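Local coordinates for neutral ceramidase (Pseudomonas aeruginosa, PDB 2ZWS), which hydrolyses the N-acyl linkage of ceramides to release sphingosine and a free fatty acid, and also catalyses the reverse synthesis, using a bound zinc ion, at residues Y26-Q40 with T206-D218. Sequence-based numbering, arbitrary orientation.
Sequences YSSLEQKTAGIHMRQ and TSMTNANHLISPD. With MG (magnesium ion), chain C.
A short parallel β-pairing joins I36 of strand 32-36 to I215, at the margin of a mixed sheet that continues through strand 584-591. H213 O takes A34 N (2.8 Å), G35 O takes I215 N in an almost straight bond (2.9 Å, 178°), and I215 O receives both H37 N (2.8 Å) and M38 N, so two bonds grip one carbonyl just past strand 32-36. I215 CG1 lies against T33 CG2, while I215 CG2, anti to its own backbone N, reaches Q40 CG. Farther along, M38 CB packs on P217 CD (3.6 Å), the two side chains crossing nearly at a right angle. At the other end, Y26 OH donates to M208 O (2.7 Å), which lies near the plane of the Y26 ring, and N210 N sits over a ring face. The extended Q31 chain brings NE2 to N212 O (3.0 Å, 172°), with the acceptor in the amide plane; N212 OD1 in turn closes an Asx turn on L214 N. Waters link E30 O to N210 O and H37 ND1 to S216 OG; H37 NE2 hydrogen-bonds W582 O. H37 O binds magnesium at 2.2 Å, D579, D581 and T584 completing the protein ligands: a parallel edge pairing that leads into an interdomain metal site.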
loop_
_atom_site.group_PDB
_atom_site.type_symbol
_atom_site.label_atom_id
_atom_site.label_comp_id
_atom_site.label_asym_id
_atom_site.label_seq_id
_atom_site.Cartn_x
_atom_site.Cartn_y
_atom_site.Cartn_z
ATOM N N TYR A 26 -10.442 5.302 -4.792
ATOM C CA TYR A 26 -11.275 6.416 -5.285
ATOM C C TYR A 26 -12.804 6.153 -5.298
ATOM O O TYR A 26 -13.591 7.044 -5.639
ATOM C CB TYR A 26 -10.782 6.897 -6.657
ATOM C CG TYR A 26 -9.409 7.557 -6.614
ATOM C CD1 TYR A 26 -8.376 7.124 -7.450
ATOM C CD2 TYR A 26 -9.155 8.648 -5.746
ATOM C CE1 TYR A 26 -7.099 7.739 -7.425
ATOM C CE2 TYR A 26 -7.877 9.262 -5.719
ATOM C CZ TYR A 26 -6.867 8.796 -6.550
ATOM O OH TYR A 26 -5.622 9.403 -6.499
ATOM N N SER A 27 -13.216 4.940 -4.934
ATOM C CA SER A 27 -14.631 4.581 -4.815
ATOM C C SER A 27 -15.408 4.833 -6.096
ATOM O O SER A 27 -16.589 5.215 -6.064
ATOM C CB SER A 27 -15.256 5.341 -3.652
ATOM O OG SER A 27 -14.460 5.150 -2.502
ATOM N N SER A 28 -14.760 4.580 -7.226
ATOM C CA SER A 28 -15.380 4.847 -8.514
ATOM C C SER A 28 -15.811 3.576 -9.226
ATOM O O SER A 28 -15.022 2.654 -9.376
ATOM C CB SER A 28 -14.439 5.650 -9.408
ATOM O OG SER A 28 -15.021 5.840 -10.682
ATOM N N LEU A 29 -17.059 3.545 -9.690
ATOM C CA LEU A 29 -17.517 2.465 -10.573
ATOM C C LEU A 29 -16.997 2.540 -12.022
ATOM O O LEU A 29 -17.220 1.613 -12.809
ATOM C CB LEU A 29 -19.052 2.429 -10.617
ATOM C CG LEU A 29 -19.809 2.062 -9.347
ATOM C CD1 LEU A 29 -21.255 2.424 -9.569
ATOM C CD2 LEU A 29 -19.671 0.571 -9.038
ATOM N N GLU A 30 -16.356 3.662 -12.338
ATOM C CA GLU A 30 -15.801 3.933 -13.655
ATOM C C GLU A 30 -14.280 4.102 -13.625
ATOM O O GLU A 30 -13.712 4.866 -14.408
ATOM C CB GLU A 30 -16.466 5.170 -14.269
ATOM C CG GLU A 30 -17.909 4.963 -14.722
ATOM C CD GLU A 30 -18.572 6.249 -15.215
ATOM O OE1 GLU A 30 -19.819 6.313 -15.200
ATOM O OE2 GLU A 30 -17.857 7.197 -15.610
ATOM N N GLN A 31 -13.627 3.386 -12.715
ATOM C CA GLN A 31 -12.176 3.321 -12.701
ATOM C C GLN A 31 -11.726 1.883 -12.620
ATOM O O GLN A 31 -11.297 1.403 -11.562
ATOM C CB GLN A 31 -11.596 4.127 -11.541
ATOM C CG GLN A 31 -10.108 4.371 -11.722
ATOM C CD GLN A 31 -9.394 4.732 -10.441
ATOM O OE1 GLN A 31 -9.949 4.674 -9.333
ATOM N NE2 GLN A 31 -8.120 5.091 -10.585
ATOM N N LYS A 32 -11.821 1.198 -13.751
ATOM C CA LYS A 32 -11.343 -0.186 -13.835
ATOM C C LYS A 32 -9.922 -0.291 -14.365
ATOM O O LYS A 32 -9.508 0.522 -15.195
ATOM C CB LYS A 32 -12.301 -1.029 -14.665
ATOM C CG LYS A 32 -13.688 -1.131 -14.017
ATOM C CD LYS A 32 -14.425 -2.366 -14.493
ATOM C CE LYS A 32 -15.852 -2.315 -14.085
ATOM N NZ LYS A 32 -16.533 -3.551 -14.594
ATOM N N THR A 33 -9.174 -1.285 -13.878
ATOM C CA THR A 33 -7.818 -1.476 -14.401
ATOM C C THR A 33 -7.849 -1.682 -15.911
ATOM O O THR A 33 -8.801 -2.258 -16.475
ATOM C CB THR A 33 -7.056 -2.647 -13.724
ATOM O OG1 THR A 33 -7.862 -3.834 -13.839
ATOM C CG2 THR A 33 -6.861 -2.354 -12.218
ATOM N N ALA A 34 -6.794 -1.189 -16.545
ATOM C CA ALA A 34 -6.604 -1.357 -17.993
ATOM C C ALA A 34 -5.148 -1.563 -18.392
ATOM O O ALA A 34 -4.783 -1.309 -19.537
ATOM C CB ALA A 34 -7.207 -0.144 -18.744
ATOM N N GLY A 35 -4.320 -1.982 -17.436
ATOM C CA GLY A 35 -2.918 -2.279 -17.717
ATOM C C GLY A 35 -2.040 -2.062 -16.512
ATOM O O GLY A 35 -2.529 -1.983 -15.369
ATOM N N ILE A 36 -0.728 -1.998 -16.764
ATOM C CA ILE A 36 0.231 -1.819 -15.684
ATOM C C ILE A 36 1.196 -0.727 -16.060
ATOM O O ILE A 36 1.729 -0.725 -17.168
ATOM C CB ILE A 36 1.038 -3.129 -15.450
ATOM C CG1 ILE A 36 0.087 -4.240 -14.968
ATOM C CG2 ILE A 36 2.247 -2.898 -14.510
ATOM C CD1 ILE A 36 0.731 -5.593 -14.927
ATOM N N HIS A 37 1.383 0.234 -15.151
ATOM C CA HIS A 37 2.537 1.111 -15.273
ATOM C C HIS A 37 3.749 0.506 -14.549
ATOM O O HIS A 37 4.783 0.252 -15.161
ATOM C CB HIS A 37 2.256 2.519 -14.778
ATOM C CG HIS A 37 3.432 3.426 -14.947
ATOM N ND1 HIS A 37 3.580 4.609 -14.253
ATOM C CD2 HIS A 37 4.532 3.313 -15.738
ATOM C CE1 HIS A 37 4.717 5.185 -14.610
ATOM N NE2 HIS A 37 5.315 4.419 -15.510
ATOM N N MET A 38 3.599 0.278 -13.244
ATOM C CA MET A 38 4.594 -0.452 -12.477
ATOM C C MET A 38 3.865 -1.464 -11.597
ATOM O O MET A 38 2.695 -1.260 -11.236
ATOM C CB MET A 38 5.489 0.489 -11.635
ATOM C CG MET A 38 6.410 1.439 -12.445
ATOM S SD MET A 38 7.910 2.066 -11.593
ATOM C CE MET A 38 7.185 2.787 -10.117
ATOM N N ARG A 39 4.553 -2.563 -11.273
ATOM C CA ARG A 39 3.934 -3.594 -10.453
ATOM C C ARG A 39 3.866 -3.172 -8.982
ATOM O O ARG A 39 4.515 -2.204 -8.558
ATOM C CB ARG A 39 4.674 -4.927 -10.593
ATOM C CG ARG A 39 4.346 -5.605 -11.941
ATOM C CD ARG A 39 4.824 -7.097 -12.015
ATOM N NE ARG A 39 4.302 -7.650 -13.274
ATOM C CZ ARG A 39 3.321 -8.546 -13.388
ATOM N NH1 ARG A 39 2.807 -9.165 -12.328
ATOM N NH2 ARG A 39 2.882 -8.864 -14.604
ATOM N N GLN A 40 3.070 -3.924 -8.226
ATOM C CA GLN A 40 2.922 -3.768 -6.789
ATOM C C GLN A 40 3.737 -4.840 -6.073
ATOM O O GLN A 40 3.702 -6.026 -6.472
ATOM C CB GLN A 40 1.446 -3.958 -6.425
ATOM C CG GLN A 40 0.521 -2.930 -7.100
ATOM C CD GLN A 40 -0.928 -3.275 -6.880
ATOM O OE1 GLN A 40 -1.555 -2.767 -5.950
ATOM N NE2 GLN A 40 -1.440 -4.166 -7.659
ATOM N N THR A 206 -1.626 9.490 -3.943
ATOM C CA THR A 206 -2.761 9.782 -4.827
ATOM C C THR A 206 -2.304 10.661 -5.983
ATOM O O THR A 206 -3.099 11.381 -6.579
ATOM C CB THR A 206 -3.866 10.544 -4.062
ATOM O OG1 THR A 206 -3.274 11.660 -3.372
ATOM C CG2 THR A 206 -4.566 9.656 -3.044
ATOM N N SER A 207 -1.006 10.644 -6.289
ATOM C CA SER A 207 -0.532 11.413 -7.442
ATOM C C SER A 207 -1.159 10.943 -8.756
ATOM O O SER A 207 -1.382 11.749 -9.652
ATOM C CB SER A 207 0.993 11.356 -7.532
ATOM O OG SER A 207 1.570 11.979 -6.392
ATOM N N MET A 208 -1.383 9.624 -8.892
ATOM C CA MET A 208 -2.135 9.088 -10.028
ATOM C C MET A 208 -3.607 9.206 -9.645
ATOM O O MET A 208 -4.040 8.688 -8.598
ATOM C CB MET A 208 -1.782 7.626 -10.270
ATOM C CG MET A 208 -0.314 7.347 -10.648
ATOM S SD MET A 208 0.269 8.224 -12.117
ATOM C CE MET A 208 -0.855 7.594 -13.382
ATOM N N THR A 209 -4.368 9.921 -10.472
ATOM C CA THR A 209 -5.725 10.326 -10.135
ATOM C C THR A 209 -6.756 9.266 -10.501
ATOM O O THR A 209 -6.422 8.213 -11.077
ATOM C CB THR A 209 -6.129 11.648 -10.841
ATOM O OG1 THR A 209 -6.306 11.371 -12.236
ATOM C CG2 THR A 209 -5.063 12.751 -10.623
ATOM N N ASN A 210 -8.019 9.556 -10.185
ATOM C CA ASN A 210 -9.124 8.654 -10.533
ATOM C C ASN A 210 -9.393 8.535 -12.032
ATOM O O ASN A 210 -10.225 7.717 -12.429
ATOM C CB ASN A 210 -10.424 8.948 -9.724
ATOM C CG ASN A 210 -11.084 10.277 -10.077
ATOM O OD1 ASN A 210 -12.065 10.675 -9.416
ATOM N ND2 ASN A 210 -10.575 10.966 -11.084
ATOM N N ALA A 211 -8.677 9.320 -12.837
ATOM C CA ALA A 211 -8.732 9.212 -14.302
ATOM C C ALA A 211 -7.788 8.148 -14.868
ATOM O O ALA A 211 -7.891 7.783 -16.052
ATOM C CB ALA A 211 -8.408 10.550 -14.936
ATOM N N ASN A 212 -6.889 7.663 -14.027
ATOM C CA ASN A 212 -5.882 6.724 -14.475
ATOM C C ASN A 212 -6.381 5.290 -14.332
ATOM O O ASN A 212 -7.036 4.948 -13.341
ATOM C CB ASN A 212 -4.613 6.897 -13.646
ATOM C CG ASN A 212 -3.695 5.692 -13.761
ATOM O OD1 ASN A 212 -3.120 5.426 -14.808
ATOM N ND2 ASN A 212 -3.577 4.946 -12.668
ATOM N N HIS A 213 -6.027 4.446 -15.300
ATOM C CA HIS A 213 -6.469 3.058 -15.265
ATOM C C HIS A 213 -5.315 2.073 -15.199
ATOM O O HIS A 213 -5.542 0.858 -15.134
ATOM C CB HIS A 213 -7.360 2.780 -16.471
ATOM C CG HIS A 213 -8.660 3.528 -16.442
ATOM N ND1 HIS A 213 -8.829 4.755 -17.045
ATOM C CD2 HIS A 213 -9.860 3.204 -15.911
ATOM C CE1 HIS A 213 -10.075 5.168 -16.863
ATOM N NE2 HIS A 213 -10.721 4.247 -16.176
ATOM N N LEU A 214 -4.077 2.580 -15.191
ATOM C CA LEU A 214 -2.922 1.686 -15.113
ATOM C C LEU A 214 -2.549 1.401 -13.664
ATOM O O LEU A 214 -2.536 2.311 -12.831
ATOM C CB LEU A 214 -1.709 2.315 -15.788
ATOM C CG LEU A 214 -1.864 2.642 -17.280
ATOM C CD1 LEU A 214 -0.526 3.156 -17.812
ATOM C CD2 LEU A 214 -2.362 1.450 -18.109
ATOM N N ILE A 215 -2.240 0.140 -13.371
ATOM C CA ILE A 215 -1.761 -0.219 -12.038
ATOM C C ILE A 215 -0.487 0.524 -11.744
ATOM O O ILE A 215 0.427 0.591 -12.572
ATOM C CB ILE A 215 -1.554 -1.743 -11.910
ATOM C CG1 ILE A 215 -2.922 -2.417 -11.904
ATOM C CG2 ILE A 215 -0.753 -2.074 -10.651
ATOM C CD1 ILE A 215 -2.892 -3.952 -11.804
ATOM N N SER A 216 -0.430 1.105 -10.545
ATOM C CA SER A 216 0.766 1.839 -10.158
ATOM C C SER A 216 0.877 1.887 -8.636
ATOM O O SER A 216 -0.130 2.002 -7.940
ATOM C CB SER A 216 0.694 3.280 -10.681
ATOM O OG SER A 216 1.740 4.075 -10.136
ATOM N N PRO A 217 2.107 1.802 -8.126
ATOM C CA PRO A 217 2.358 1.985 -6.701
ATOM C C PRO A 217 2.527 3.470 -6.320
ATOM O O PRO A 217 2.860 3.767 -5.158
ATOM C CB PRO A 217 3.664 1.220 -6.502
ATOM C CG PRO A 217 4.432 1.482 -7.797
ATOM C CD PRO A 217 3.344 1.470 -8.859
ATOM N N ASP A 218 2.290 4.369 -7.282
ATOM C CA ASP A 218 2.144 5.811 -7.007
ATOM C C ASP A 218 3.409 6.425 -6.440
ATOM O O ASP A 218 4.492 5.905 -6.689
ATOM C CB ASP A 218 0.907 6.053 -6.131
ATOM C CG ASP A 218 0.305 7.445 -6.315
ATOM O OD1 ASP A 218 0.799 8.418 -5.685
ATOM O OD2 ASP A 218 -0.679 7.566 -7.082
HETATM MG MG MG C . 6.231 -0.333 -16.707
HETATM O O HOH W 1 -13.597 9.165 -7.512
HETATM O O HOH W 2 -13.407 7.745 -12.165
HETATM O O HOH W 3 -11.933 6.738 -14.305
HETATM O O HOH W 4 4.427 -1.784 -17.745
HETATM O O HOH W 5 2.614 5.799 -11.952
#